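Local coordinates for protein beta-lactamase (Francisella tularensis subsp. tularensis, PDB 3P09) that probably hydrolyses the lactam ring of beta-lactam antibiotics to substituted beta-amino acids, as a class A beta-lactamase conferring antibiotic resistance, at residues A73-D78 with N192-K197; Q117-A122 with I203-D208; A129-V134 with A159-I164; K148-N153 with I185-F190. All coordinates share one frame; numbering follows the deposited sequence.

Interaction 1: A73-D78 with N192-K197. With SO4 (sulfate ion), chain C.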
loop_
_atom_site.group_PDB
_atom_site.type_symbol
_atom_site.label_atom_id
_atom_site.label_comp_id
_atom_site.label_asym_id
_atom_site.label_seq_id
_atom_site.Cartn_x
_atom_site.Cartn_y
_atom_site.Cartn_z
ATOM N N ALA A 73 8.232 -4.210 7.832
ATOM C CA ALA A 73 9.413 -5.033 8.050
ATOM C C ALA A 73 10.499 -4.266 8.791
ATOM O O ALA A 73 11.180 -4.809 9.658
ATOM C CB ALA A 73 9.947 -5.551 6.720
ATOM N N ILE A 74 10.683 -3.006 8.421
ATOM C CA ILE A 74 11.679 -2.176 9.079
ATOM C C ILE A 74 11.332 -1.978 10.551
ATOM O O ILE A 74 12.206 -2.029 11.419
ATOM C CB ILE A 74 11.794 -0.810 8.369
ATOM C CG1 ILE A 74 12.429 -0.998 6.989
ATOM C CG2 ILE A 74 12.594 0.193 9.225
ATOM C CD1 ILE A 74 13.930 -1.286 7.052
ATOM N N LEU A 75 10.054 -1.764 10.843
ATOM C CA LEU A 75 9.627 -1.564 12.232
ATOM C C LEU A 75 9.814 -2.830 13.063
ATOM O O LEU A 75 10.193 -2.774 14.242
ATOM C CB LEU A 75 8.168 -1.108 12.278
ATOM C CG LEU A 75 7.929 0.290 11.689
ATOM C CD1 LEU A 75 6.456 0.576 11.490
ATOM C CD2 LEU A 75 8.552 1.338 12.587
ATOM N N ASP A 76 9.540 -3.971 12.448
ATOM C CA ASP A 76 9.744 -5.253 13.101
ATOM C C ASP A 76 11.241 -5.389 13.379
ATOM O O ASP A 76 11.650 -5.779 14.471
ATOM C CB ASP A 76 9.222 -6.374 12.188
ATOM C CG ASP A 76 9.630 -7.771 12.650
ATOM O OD1 ASP A 76 8.873 -8.392 13.425
ATOM O OD2 ASP A 76 10.691 -8.264 12.206
ATOM N N TYR A 77 12.058 -5.034 12.390
ATOM C CA TYR A 77 13.514 -5.093 12.547
ATOM C C TYR A 77 13.939 -4.270 13.755
ATOM O O TYR A 77 14.720 -4.727 14.603
ATOM C CB TYR A 77 14.204 -4.569 11.287
ATOM C CG TYR A 77 15.694 -4.833 11.236
ATOM C CD1 TYR A 77 16.188 -5.999 10.664
ATOM C CD2 TYR A 77 16.600 -3.925 11.762
ATOM C CE1 TYR A 77 17.550 -6.256 10.616
ATOM C CE2 TYR A 77 17.971 -4.170 11.713
ATOM C CZ TYR A 77 18.436 -5.336 11.137
ATOM O OH TYR A 77 19.788 -5.591 11.088
ATOM N N ASP A 78 13.395 -3.065 13.853
ATOM C CA ASP A 78 13.737 -2.168 14.951
ATOM C C ASP A 78 13.407 -2.797 16.302
ATOM O O ASP A 78 14.152 -2.637 17.270
ATOM C CB ASP A 78 13.040 -0.811 14.806
ATOM C CG ASP A 78 13.367 0.131 15.956
ATOM O OD1 ASP A 78 14.492 0.672 15.975
ATOM O OD2 ASP A 78 12.507 0.329 16.839
ATOM N N ASN A 192 -0.889 -8.294 16.205
ATOM C CA ASN A 192 0.050 -8.672 17.251
ATOM C C ASN A 192 1.489 -8.914 16.802
ATOM O O ASN A 192 2.237 -9.610 17.487
ATOM C CB ASN A 192 -0.475 -9.880 18.049
ATOM C CG ASN A 192 -0.767 -11.087 17.170
ATOM O OD1 ASN A 192 -0.262 -11.197 16.051
ATOM N ND2 ASN A 192 -1.589 -12.000 17.678
ATOM N N ILE A 193 1.894 -8.346 15.673
ATOM C CA ILE A 193 3.295 -8.482 15.288
ATOM C C ILE A 193 4.154 -7.300 15.719
ATOM O O ILE A 193 5.264 -7.494 16.213
ATOM C CB ILE A 193 3.480 -8.755 13.793
ATOM C CG1 ILE A 193 2.753 -7.705 12.985
ATOM C CG2 ILE A 193 2.982 -10.153 13.431
ATOM C CD1 ILE A 193 3.663 -7.033 12.030
ATOM N N LEU A 194 3.654 -6.081 15.509
ATOM C CA LEU A 194 4.307 -4.889 16.029
ATOM C C LEU A 194 3.732 -4.578 17.408
ATOM O O LEU A 194 2.564 -4.849 17.660
ATOM C CB LEU A 194 4.065 -3.692 15.097
ATOM C CG LEU A 194 4.642 -3.822 13.693
ATOM C CD1 LEU A 194 4.431 -2.521 12.910
ATOM C CD2 LEU A 194 6.106 -4.190 13.778
ATOM N N ASP A 195 4.532 -3.995 18.300
ATOM C CA ASP A 195 4.010 -3.651 19.622
ATOM C C ASP A 195 3.328 -2.298 19.565
ATOM O O ASP A 195 3.317 -1.661 18.518
ATOM C CB ASP A 195 5.103 -3.671 20.687
ATOM C CG ASP A 195 6.220 -2.690 20.403
ATOM O OD1 ASP A 195 6.022 -1.760 19.591
ATOM O OD2 ASP A 195 7.303 -2.845 21.009
ATOM N N LYS A 196 2.780 -1.843 20.690
ATOM C CA LYS A 196 2.038 -0.588 20.687
ATOM C C LYS A 196 2.836 0.576 20.110
ATOM O O LYS A 196 2.339 1.313 19.269
ATOM C CB LYS A 196 1.530 -0.221 22.082
ATOM C CG LYS A 196 0.717 1.072 22.088
ATOM C CD LYS A 196 0.273 1.463 23.491
ATOM C CE LYS A 196 -0.807 2.535 23.442
ATOM N NZ LYS A 196 -0.390 3.733 22.649
ATOM N N LYS A 197 4.067 0.760 20.565
ATOM C CA LYS A 197 4.843 1.899 20.083
ATOM C C LYS A 197 5.021 1.853 18.568
ATOM O O LYS A 197 4.957 2.882 17.891
ATOM C CB LYS A 197 6.208 1.978 20.761
ATOM C CG LYS A 197 6.994 3.213 20.353
ATOM C CD LYS A 197 8.159 3.491 21.296
ATOM C CE LYS A 197 9.390 2.690 20.912
ATOM N NZ LYS A 197 9.837 3.012 19.530
HETATM S S SO4 C . 2.636 -5.226 23.092
HETATM O O1 SO4 C . 1.770 -4.176 22.556
HETATM O O2 SO4 C . 2.968 -6.186 22.042
HETATM O O3 SO4 C . 3.857 -4.615 23.608
HETATM O O4 SO4 C . 1.957 -5.937 24.171
#
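Leu-194 sets its two methyl groups against helix 66-80, one on the side chain of Leu-75 and the other on the backbone of Asp-76. The place is the helical part of the class A beta-lactamase fold, where the connection from helix 178-190 to helix 196-208 passes beside helix 66-80. The close part is a van der Waals contact without a hydrogen bond between the two segments: Leu-194 CD1 lies 4.0 Å from Leu-75 CD1, the two side chains crossing at about a right angle, and Leu-194 CD2 comes within 3.7 Å of Asp-76 N. A chi1 of -63° turns the isobutyl group of Leu-194 anti to its carbonyl carbon and lets the fork straddle this turn of the helix. Leu-188 also touches Leu-194, while Phe-202 packs on Leu-75. Of the Asp-76 side chain, CB touches Leu-194 CD2 at 4.1 Å; OD1 is in a salt bridge with Lys-149 NZ.

The other side is looser and faces solvent. Asp-195 is the N-cap of helix 196-208, its side chain capping a backbone N of the first turn. Lys-197 NZ stays 4.6 Å from Asp-78 OD2, which is hydrogen-bonded to His-198 NE2. A sulfate, probably from the crystallisation liquor, sits at the helix start, where Lys-196 N donates to sulfate O1 over 3.2 Å at a bent angle of 136°.

Interaction 2: Q117-A122 with I203-D208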
loop_
_atom_site.group_PDB
_atom_site.type_symbol
_atom_site.label_atom_id
_atom_site.label_comp_id
_atom_site.label_asym_id
_atom_site.label_seq_id
_atom_site.Cartn_x
_atom_site.Cartn_y
_atom_site.Cartn_z
ATOM N N GLN A 117 13.111 8.532 9.024
ATOM C CA GLN A 117 12.848 9.518 7.977
ATOM C C GLN A 117 12.665 8.851 6.617
ATOM O O GLN A 117 11.896 9.333 5.773
ATOM C CB GLN A 117 13.989 10.542 7.894
ATOM C CG GLN A 117 13.988 11.519 9.063
ATOM C CD GLN A 117 15.172 12.449 9.044
ATOM O OE1 GLN A 117 16.308 12.019 8.840
ATOM N NE2 GLN A 117 14.914 13.742 9.244
ATOM N N LEU A 118 13.394 7.765 6.391
ATOM C CA LEU A 118 13.283 7.029 5.133
ATOM C C LEU A 118 11.962 6.279 5.080
ATOM O O LEU A 118 11.371 6.143 4.020
ATOM C CB LEU A 118 14.462 6.063 4.957
ATOM C CG LEU A 118 15.781 6.769 4.642
ATOM C CD1 LEU A 118 17.009 5.940 5.055
ATOM C CD2 LEU A 118 15.829 7.114 3.162
ATOM N N ASN A 119 11.510 5.781 6.229
ATOM C CA ASN A 119 10.197 5.153 6.298
ATOM C C ASN A 119 9.116 6.124 5.863
ATOM O O ASN A 119 8.248 5.781 5.077
ATOM C CB ASN A 119 9.877 4.686 7.719
ATOM C CG ASN A 119 10.594 3.418 8.100
ATOM O OD1 ASN A 119 11.077 2.671 7.242
ATOM N ND2 ASN A 119 10.633 3.137 9.396
ATOM N N TYR A 120 9.164 7.336 6.421
ATOM C CA TYR A 120 8.202 8.375 6.086
ATOM C C TYR A 120 8.216 8.627 4.592
ATOM O O TYR A 120 7.170 8.674 3.946
ATOM C CB TYR A 120 8.539 9.650 6.880
ATOM C CG TYR A 120 7.857 10.905 6.397
ATOM C CD1 TYR A 120 8.474 11.747 5.473
ATOM C CD2 TYR A 120 6.606 11.266 6.876
ATOM C CE1 TYR A 120 7.850 12.919 5.037
ATOM C CE2 TYR A 120 5.977 12.435 6.439
ATOM C CZ TYR A 120 6.605 13.253 5.526
ATOM O OH TYR A 120 5.973 14.416 5.098
ATOM N N ALA A 121 9.414 8.778 4.037
ATOM C CA ALA A 121 9.581 8.995 2.605
ATOM C C ALA A 121 8.983 7.854 1.780
ATOM O O ALA A 121 8.306 8.105 0.779
ATOM C CB ALA A 121 11.054 9.142 2.271
ATOM N N ALA A 122 9.260 6.611 2.185
ATOM C CA ALA A 122 8.770 5.433 1.465
ATOM C C ALA A 122 7.247 5.372 1.453
ATOM O O ALA A 122 6.638 5.035 0.432
ATOM C CB ALA A 122 9.348 4.144 2.057
ATOM N N ILE A 203 0.946 3.702 11.927
ATOM C CA ILE A 203 -0.291 4.432 11.695
ATOM C C ILE A 203 -0.025 5.894 11.346
ATOM O O ILE A 203 -0.621 6.439 10.419
ATOM C CB ILE A 203 -1.177 4.364 12.949
ATOM C CG1 ILE A 203 -1.839 2.982 13.027
ATOM C CG2 ILE A 203 -2.212 5.483 12.942
ATOM C CD1 ILE A 203 -2.483 2.682 14.380
ATOM N N LYS A 204 0.873 6.532 12.087
ATOM C CA LYS A 204 1.196 7.930 11.806
ATOM C C LYS A 204 1.793 8.124 10.398
ATOM O O LYS A 204 1.439 9.073 9.693
ATOM C CB LYS A 204 2.103 8.513 12.898
ATOM C CG LYS A 204 2.428 10.003 12.750
ATOM C CD LYS A 204 1.166 10.863 12.687
ATOM C CE LYS A 204 1.446 12.333 13.012
ATOM N NZ LYS A 204 2.304 13.013 11.998
ATOM N N TYR A 205 2.688 7.233 9.976
ATOM C CA TYR A 205 3.217 7.321 8.608
ATOM C C TYR A 205 2.092 7.297 7.570
ATOM O O TYR A 205 2.074 8.078 6.614
ATOM C CB TYR A 205 4.122 6.136 8.270
ATOM C CG TYR A 205 5.446 6.010 8.989
ATOM C CD1 TYR A 205 6.275 7.103 9.210
ATOM C CD2 TYR A 205 5.887 4.754 9.401
ATOM C CE1 TYR A 205 7.516 6.937 9.863
ATOM C CE2 TYR A 205 7.100 4.580 10.038
ATOM C CZ TYR A 205 7.915 5.664 10.264
ATOM O OH TYR A 205 9.119 5.420 10.912
ATOM N N LEU A 206 1.183 6.344 7.726
ATOM C CA LEU A 206 0.089 6.171 6.774
ATOM C C LEU A 206 -0.816 7.398 6.740
ATOM O O LEU A 206 -1.306 7.808 5.677
ATOM C CB LEU A 206 -0.728 4.941 7.156
ATOM C CG LEU A 206 -0.072 3.580 6.926
ATOM C CD1 LEU A 206 -1.021 2.523 7.458
ATOM C CD2 LEU A 206 0.251 3.349 5.447
ATOM N N GLN A 207 -1.053 7.976 7.913
ATOM C CA GLN A 207 -1.856 9.188 8.011
ATOM C C GLN A 207 -1.172 10.422 7.427
ATOM O O GLN A 207 -1.845 11.366 7.004
ATOM C CB GLN A 207 -2.260 9.449 9.469
ATOM C CG GLN A 207 -3.226 8.385 10.024
ATOM C CD GLN A 207 -3.591 8.640 11.466
ATOM O OE1 GLN A 207 -2.877 9.333 12.176
ATOM N NE2 GLN A 207 -4.711 8.080 11.906
ATOM N N ASP A 208 0.156 10.425 7.418
ATOM C CA ASP A 208 0.909 11.538 6.839
ATOM C C ASP A 208 0.931 11.503 5.313
ATOM O O ASP A 208 1.320 12.483 4.671
ATOM C CB ASP A 208 2.359 11.524 7.338
ATOM C CG ASP A 208 2.501 12.038 8.753
ATOM O OD1 ASP A 208 1.527 12.617 9.289
ATOM O OD2 ASP A 208 3.603 11.868 9.321
#
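The hydroxyl of Tyr-205 is held by two groups of helix 115-123: Asn-119 ND2 donates to Tyr-205 OH over 3.1 Å, and Ser-116 OG is hydrogen-bonded to the same oxygen. The bond from Asn-119 is nearly straight, at 162° about the hydrogen, and the oxygen lies in the plane of the amide. The phenol ring itself stands steeply to that plane, and the asparagine meets Tyr-205 in two ways, by its N-H at the hydroxyl and by its methylene on the ring, with Asn-119 CB 3.4 Å from Tyr-205 CZ. One face of the ring lies against the backbone of helix 115-123 at the carbonyl carbon of Asn-119, and Tyr-120 CB comes within 4.1 Å of Tyr-205 CD1.

Helices 115-123 and 196-208 belong to the helical part of the beta-lactamase fold; their short segments approach to 9.4 Å between axes, inclined at 44°. Tyr-205, its CG anti to the carbonyl carbon (chi1 -68°), leans across that gap to reach the asparagine. Farther along, Asp-208 OD2 sits at the edge of the Tyr-120 ring, close to its plane and 3.8 Å from Tyr-120 CE2. The carboxylate is already paired along its own helix, Lys-204 NZ meeting the syn lone pair of Asp-208 OD1 at 2.8 Å. The charges are thus settled within helix 196-208, where both Tyr-120 and Asp-208 are partly exposed, and the buried tie between the helices rests on neutral groups, with Tyr-205 OH taking a bond from Asn-119 and joined also to Ser-116.

Interaction 3: A129-V134 with A159-I164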
loop_
_atom_site.group_PDB
_atom_site.type_symbol
_atom_site.label_atom_id
_atom_site.label_comp_id
_atom_site.label_asym_id
_atom_site.label_seq_id
_atom_site.Cartn_x
_atom_site.Cartn_y
_atom_site.Cartn_z
ATOM N N ALA A 129 14.117 6.144 -1.494
ATOM C CA ALA A 129 13.977 5.825 -0.082
ATOM C C ALA A 129 13.665 4.341 0.087
ATOM O O ALA A 129 14.249 3.666 0.947
ATOM C CB ALA A 129 12.887 6.692 0.559
ATOM N N SER A 130 12.754 3.842 -0.744
ATOM C CA SER A 130 12.336 2.442 -0.691
ATOM C C SER A 130 13.488 1.505 -0.985
ATOM O O SER A 130 13.665 0.498 -0.304
ATOM C CB SER A 130 11.231 2.169 -1.715
ATOM O OG SER A 130 10.095 2.945 -1.420
ATOM N N ASN A 131 14.258 1.811 -2.025
ATOM C CA ASN A 131 15.368 0.925 -2.382
ATOM C C ASN A 131 16.420 0.900 -1.271
ATOM O O ASN A 131 17.007 -0.139 -0.984
ATOM C CB ASN A 131 15.995 1.324 -3.733
ATOM C CG ASN A 131 15.113 0.952 -4.930
ATOM O OD1 ASN A 131 14.063 0.330 -4.777
ATOM N ND2 ASN A 131 15.542 1.342 -6.125
ATOM N N ILE A 132 16.651 2.050 -0.643
ATOM C CA ILE A 132 17.583 2.130 0.487
ATOM C C ILE A 132 17.112 1.242 1.642
ATOM O O ILE A 132 17.900 0.514 2.249
ATOM C CB ILE A 132 17.752 3.587 0.974
ATOM C CG1 ILE A 132 18.517 4.410 -0.076
ATOM C CG2 ILE A 132 18.462 3.627 2.331
ATOM C CD1 ILE A 132 18.508 5.886 0.177
ATOM N N LEU A 133 15.814 1.282 1.929
ATOM C CA LEU A 133 15.271 0.501 3.035
ATOM C C LEU A 133 15.406 -0.994 2.788
ATOM O O LEU A 133 15.753 -1.749 3.703
ATOM C CB LEU A 133 13.806 0.869 3.291
ATOM C CG LEU A 133 13.603 2.267 3.905
ATOM C CD1 LEU A 133 12.143 2.592 3.986
ATOM C CD2 LEU A 133 14.235 2.361 5.304
ATOM N N VAL A 134 15.136 -1.414 1.553
ATOM C CA VAL A 134 15.296 -2.817 1.166
ATOM C C VAL A 134 16.739 -3.248 1.420
ATOM O O VAL A 134 16.992 -4.303 1.991
ATOM C CB VAL A 134 14.953 -3.048 -0.329
ATOM C CG1 VAL A 134 15.498 -4.400 -0.814
ATOM C CG2 VAL A 134 13.459 -2.955 -0.556
ATOM N N ALA A 159 11.385 -7.899 -6.891
ATOM C CA ALA A 159 12.228 -6.769 -7.251
ATOM C C ALA A 159 11.868 -5.523 -6.452
ATOM O O ALA A 159 10.820 -5.453 -5.812
ATOM C CB ALA A 159 12.128 -6.490 -8.754
ATOM N N ASP A 160 12.761 -4.543 -6.488
ATOM C CA ASP A 160 12.475 -3.244 -5.905
ATOM C C ASP A 160 12.132 -2.266 -7.030
ATOM O O ASP A 160 11.642 -2.697 -8.073
ATOM C CB ASP A 160 13.617 -2.774 -4.996
ATOM C CG ASP A 160 14.949 -2.692 -5.709
ATOM O OD1 ASP A 160 14.958 -2.604 -6.957
ATOM O OD2 ASP A 160 15.986 -2.692 -5.006
ATOM N N GLU A 161 12.355 -0.969 -6.824
ATOM C CA GLU A 161 11.912 0.047 -7.785
ATOM C C GLU A 161 12.963 0.286 -8.845
ATOM O O GLU A 161 14.140 0.385 -8.523
ATOM C CB GLU A 161 11.623 1.391 -7.076
ATOM C CG GLU A 161 10.342 1.439 -6.225
ATOM C CD GLU A 161 9.096 1.690 -7.050
ATOM O OE1 GLU A 161 9.218 2.254 -8.155
ATOM O OE2 GLU A 161 7.990 1.325 -6.598
ATOM N N PRO A 162 12.536 0.439 -10.109
ATOM C CA PRO A 162 11.140 0.438 -10.560
ATOM C C PRO A 162 10.661 -0.911 -11.116
ATOM O O PRO A 162 9.502 -1.032 -11.539
ATOM C CB PRO A 162 11.160 1.462 -11.693
ATOM C CG PRO A 162 12.506 1.325 -12.281
ATOM C CD PRO A 162 13.445 0.895 -11.174
ATOM N N GLU A 163 11.530 -1.912 -11.109
ATOM C CA GLU A 163 11.204 -3.199 -11.736
ATOM C C GLU A 163 9.946 -3.851 -11.138
ATOM O O GLU A 163 9.233 -4.564 -11.834
ATOM C CB GLU A 163 12.394 -4.168 -11.676
ATOM C CG GLU A 163 12.115 -5.502 -12.363
ATOM C CD GLU A 163 13.330 -6.410 -12.459
ATOM O OE1 GLU A 163 14.310 -6.194 -11.714
ATOM O OE2 GLU A 163 13.298 -7.350 -13.290
ATOM N N ILE A 164 9.680 -3.596 -9.858
ATOM C CA ILE A 164 8.484 -4.115 -9.184
ATOM C C ILE A 164 7.211 -3.781 -9.960
ATOM O O ILE A 164 6.196 -4.465 -9.836
ATOM C CB ILE A 164 8.359 -3.562 -7.732
ATOM C CG1 ILE A 164 7.104 -4.089 -7.023
ATOM C CG2 ILE A 164 8.269 -2.028 -7.736
ATOM C CD1 ILE A 164 7.159 -5.497 -6.589
HETATM O O HOH W 1 17.566 -2.155 -2.874
#
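With CG anti to the carbonyl carbon, beside the backbone N (chi1 -74°), and chi2 near zero (-4°), the amide of Asn-131 is laid flat along the backbone of Glu-161 and grips both its polar groups. Glu-161 N donates to Asn-131 OD1 over 3.0 Å, in the carbonyl plane and on a lone pair, while Asn-131 ND2 returns a bond of 2.9 Å to Glu-161 O, its donor tilted from that carbonyl's plane. The pair fixes the amide's rotation. Asp-160 stacks its carboxylate on the amide, the planes 28° apart, with Asp-160 CG 3.3 Å from Asn-131 OD1. A water adds a bridge, donating to Asn-131 O at 2.8 Å and to Asp-160 OD2 at 2.7 Å.

The arrangement, with a cis peptide before Pro-162, is that of the omega loop of class A beta-lactamases. Glu-161, probably the general base of the family, is held by its backbone here while its OE2 makes a weak hydrogen bond to Ser-64 and a long, weak ion pair with Lys-67. The loop, between helix 140-149 and strand 175-176, is thereby fastened to helix 127-137, which packs in turn on helices 66-80 and 115-123.

Interaction 4: K148-N153 with I185-F190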
loop_
_atom_site.group_PDB
_atom_site.type_symbol
_atom_site.label_atom_id
_atom_site.label_comp_id
_atom_site.label_asym_id
_atom_site.label_seq_id
_atom_site.Cartn_x
_atom_site.Cartn_y
_atom_site.Cartn_z
ATOM N N LYS A 148 5.886 -13.423 4.793
ATOM C CA LYS A 148 5.406 -14.737 5.224
ATOM C C LYS A 148 5.073 -14.762 6.724
ATOM O O LYS A 148 4.092 -15.373 7.134
ATOM C CB LYS A 148 6.419 -15.835 4.864
ATOM C CG LYS A 148 6.334 -16.259 3.400
ATOM C CD LYS A 148 7.689 -16.665 2.832
ATOM C CE LYS A 148 7.638 -16.694 1.304
ATOM N NZ LYS A 148 8.983 -16.629 0.664
ATOM N N LYS A 149 5.883 -14.089 7.534
ATOM C CA LYS A 149 5.630 -14.004 8.976
ATOM C C LYS A 149 4.275 -13.354 9.275
ATOM O O LYS A 149 3.625 -13.690 10.274
ATOM C CB LYS A 149 6.753 -13.227 9.667
ATOM C CG LYS A 149 6.674 -13.195 11.190
ATOM C CD LYS A 149 7.814 -12.349 11.764
ATOM C CE LYS A 149 7.715 -12.221 13.285
ATOM N NZ LYS A 149 8.858 -11.447 13.866
ATOM N N LEU A 150 3.868 -12.416 8.413
ATOM C CA LEU A 150 2.563 -11.765 8.515
ATOM C C LEU A 150 1.403 -12.711 8.250
ATOM O O LEU A 150 0.256 -12.384 8.559
ATOM C CB LEU A 150 2.453 -10.598 7.529
ATOM C CG LEU A 150 3.014 -9.239 7.931
ATOM C CD1 LEU A 150 2.763 -8.236 6.815
ATOM C CD2 LEU A 150 2.388 -8.754 9.232
ATOM N N GLY A 151 1.693 -13.875 7.668
ATOM C CA GLY A 151 0.643 -14.805 7.292
ATOM C C GLY A 151 0.226 -14.657 5.835
ATOM O O GLY A 151 -0.763 -15.251 5.399
ATOM N N ASP A 152 0.996 -13.875 5.081
ATOM C CA ASP A 152 0.686 -13.586 3.682
ATOM C C ASP A 152 1.421 -14.537 2.744
ATOM O O ASP A 152 2.628 -14.401 2.535
ATOM C CB ASP A 152 1.076 -12.141 3.350
ATOM C CG ASP A 152 0.679 -11.738 1.936
ATOM O OD1 ASP A 152 0.409 -12.642 1.113
ATOM O OD2 ASP A 152 0.635 -10.520 1.644
ATOM N N ASN A 153 0.694 -15.486 2.168
ATOM C CA ASN A 153 1.281 -16.411 1.199
ATOM C C ASN A 153 0.831 -16.138 -0.236
ATOM O O ASN A 153 1.017 -16.979 -1.117
ATOM C CB ASN A 153 0.946 -17.862 1.558
ATOM C CG ASN A 153 1.373 -18.223 2.960
ATOM O OD1 ASN A 153 0.541 -18.567 3.802
ATOM N ND2 ASN A 153 2.675 -18.132 3.231
ATOM N N ILE A 185 -2.294 -4.847 6.034
ATOM C CA ILE A 185 -2.259 -3.496 6.589
ATOM C C ILE A 185 -2.976 -3.478 7.936
ATOM O O ILE A 185 -2.567 -2.778 8.855
ATOM C CB ILE A 185 -2.846 -2.441 5.609
ATOM C CG1 ILE A 185 -2.331 -1.039 5.966
ATOM C CG2 ILE A 185 -4.366 -2.477 5.605
ATOM C CD1 ILE A 185 -2.650 0.018 4.899
ATOM N N TYR A 186 -4.033 -4.272 8.062
ATOM C CA TYR A 186 -4.775 -4.336 9.328
ATOM C C TYR A 186 -3.906 -4.963 10.408
ATOM O O TYR A 186 -3.850 -4.485 11.542
ATOM C CB TYR A 186 -6.043 -5.181 9.168
ATOM C CG TYR A 186 -6.935 -5.144 10.389
ATOM C CD1 TYR A 186 -6.795 -6.076 11.411
ATOM C CD2 TYR A 186 -7.905 -4.157 10.529
ATOM C CE1 TYR A 186 -7.615 -6.035 12.542
ATOM C CE2 TYR A 186 -8.717 -4.102 11.651
ATOM C CZ TYR A 186 -8.571 -5.044 12.651
ATOM O OH TYR A 186 -9.387 -4.982 13.755
ATOM N N LYS A 187 -3.228 -6.051 10.050
ATOM C CA LYS A 187 -2.408 -6.759 11.025
ATOM C C LYS A 187 -1.277 -5.857 11.506
ATOM O O LYS A 187 -0.967 -5.804 12.709
ATOM C CB LYS A 187 -1.868 -8.056 10.430
ATOM C CG LYS A 187 -1.065 -8.905 11.400
ATOM C CD LYS A 187 -1.021 -10.351 10.914
ATOM C CE LYS A 187 -0.217 -11.236 11.855
ATOM N NZ LYS A 187 -0.754 -11.215 13.246
ATOM N N LEU A 188 -0.681 -5.115 10.580
ATOM C CA LEU A 188 0.421 -4.222 10.956
ATOM C C LEU A 188 -0.035 -3.084 11.882
ATOM O O LEU A 188 0.660 -2.711 12.832
ATOM C CB LEU A 188 1.109 -3.667 9.709
ATOM C CG LEU A 188 2.048 -4.647 8.984
ATOM C CD1 LEU A 188 2.438 -4.101 7.636
ATOM C CD2 LEU A 188 3.299 -4.954 9.827
ATOM N N ALA A 189 -1.205 -2.530 11.612
ATOM C CA ALA A 189 -1.662 -1.364 12.362
ATOM C C ALA A 189 -2.338 -1.751 13.683
ATOM O O ALA A 189 -2.264 -1.010 14.672
ATOM C CB ALA A 189 -2.609 -0.530 11.487
ATOM N N PHE A 190 -2.989 -2.912 13.702
ATOM C CA PHE A 190 -3.829 -3.283 14.846
ATOM C C PHE A 190 -3.539 -4.652 15.446
ATOM O O PHE A 190 -4.055 -4.982 16.518
ATOM C CB PHE A 190 -5.299 -3.215 14.441
ATOM C CG PHE A 190 -5.693 -1.894 13.863
ATOM C CD1 PHE A 190 -5.650 -0.747 14.641
ATOM C CD2 PHE A 190 -6.094 -1.795 12.553
ATOM C CE1 PHE A 190 -5.996 0.475 14.112
ATOM C CE2 PHE A 190 -6.447 -0.572 12.013
ATOM C CZ PHE A 190 -6.394 0.569 12.804
#
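Lys-187, on helix 178-190, runs its chain alongside Leu-150 in the opposite direction. Its CG is 4.1 Å from Leu-150 CD2, and the next two methylenes pass the backbone carbonyl, Lys-187 CD at 3.4 Å and Lys-187 CE at 3.5 Å from Leu-150 O. The chain is extended until a bend at chi4 (58°) turns the ammonium group aside, and Lys-187 NZ makes a weak hydrogen bond to Asn-192 OD1. The lysine therefore meets Leu-150 through its aliphatic part, with the charged end sent to a different partner.

One residue on, Leu-188 crosses Leu-150 at about a right angle, its CD2 4.0 Å from Leu-150 CD2 and its CG nearly as near. The same methyl of Leu-150 thus touches two consecutive side chains of helix 178-190. Just past Leu-150 a Schellman motif closes the helix that begins at residue 140: Gly-151 takes a positive phi of 95°, a conformation readily taken by glycine, and Gly-151 N bonds back to Lys-148 O at 2.9 Å. The motif lies beside helix 178-190, with the end of the Leu-150 side chain reaching that helix, in the helical part of the class A fold. Leu-69 of helix 66-80 and Ile-193 also touch Leu-150, while Phe-68 and Phe-202 pack on Leu-188.

Farther along, Ala-189 rests on Phe-202 and Ile-203 of helix 196-208, and Phe-190 packs on Ile-244 and Trp-246 of strand 239-246.

All four contacts lie in the helical part of the class A beta-lactamase fold, where helix 178-190 also meets the five-stranded sheet. Interactions 1 and 2 share helix 196-208, their centres about 14 Å apart, and their segments alternate along the chain. Interaction 4 is nested inside the loops closed by both and lies about 11 Å from interaction 1 between centres, joined to it by the Asp-76 to Lys-149 salt bridge. Interaction 3, also nested in those two loops, meets interaction 2 where consecutive helices 115-123 and 127-137 pack through Ala-121 and Ala-129. It stays about 12 Å from interaction 4 by nearest atoms. Interaction 3 borders the probable active site; the others join helices of its surroundings.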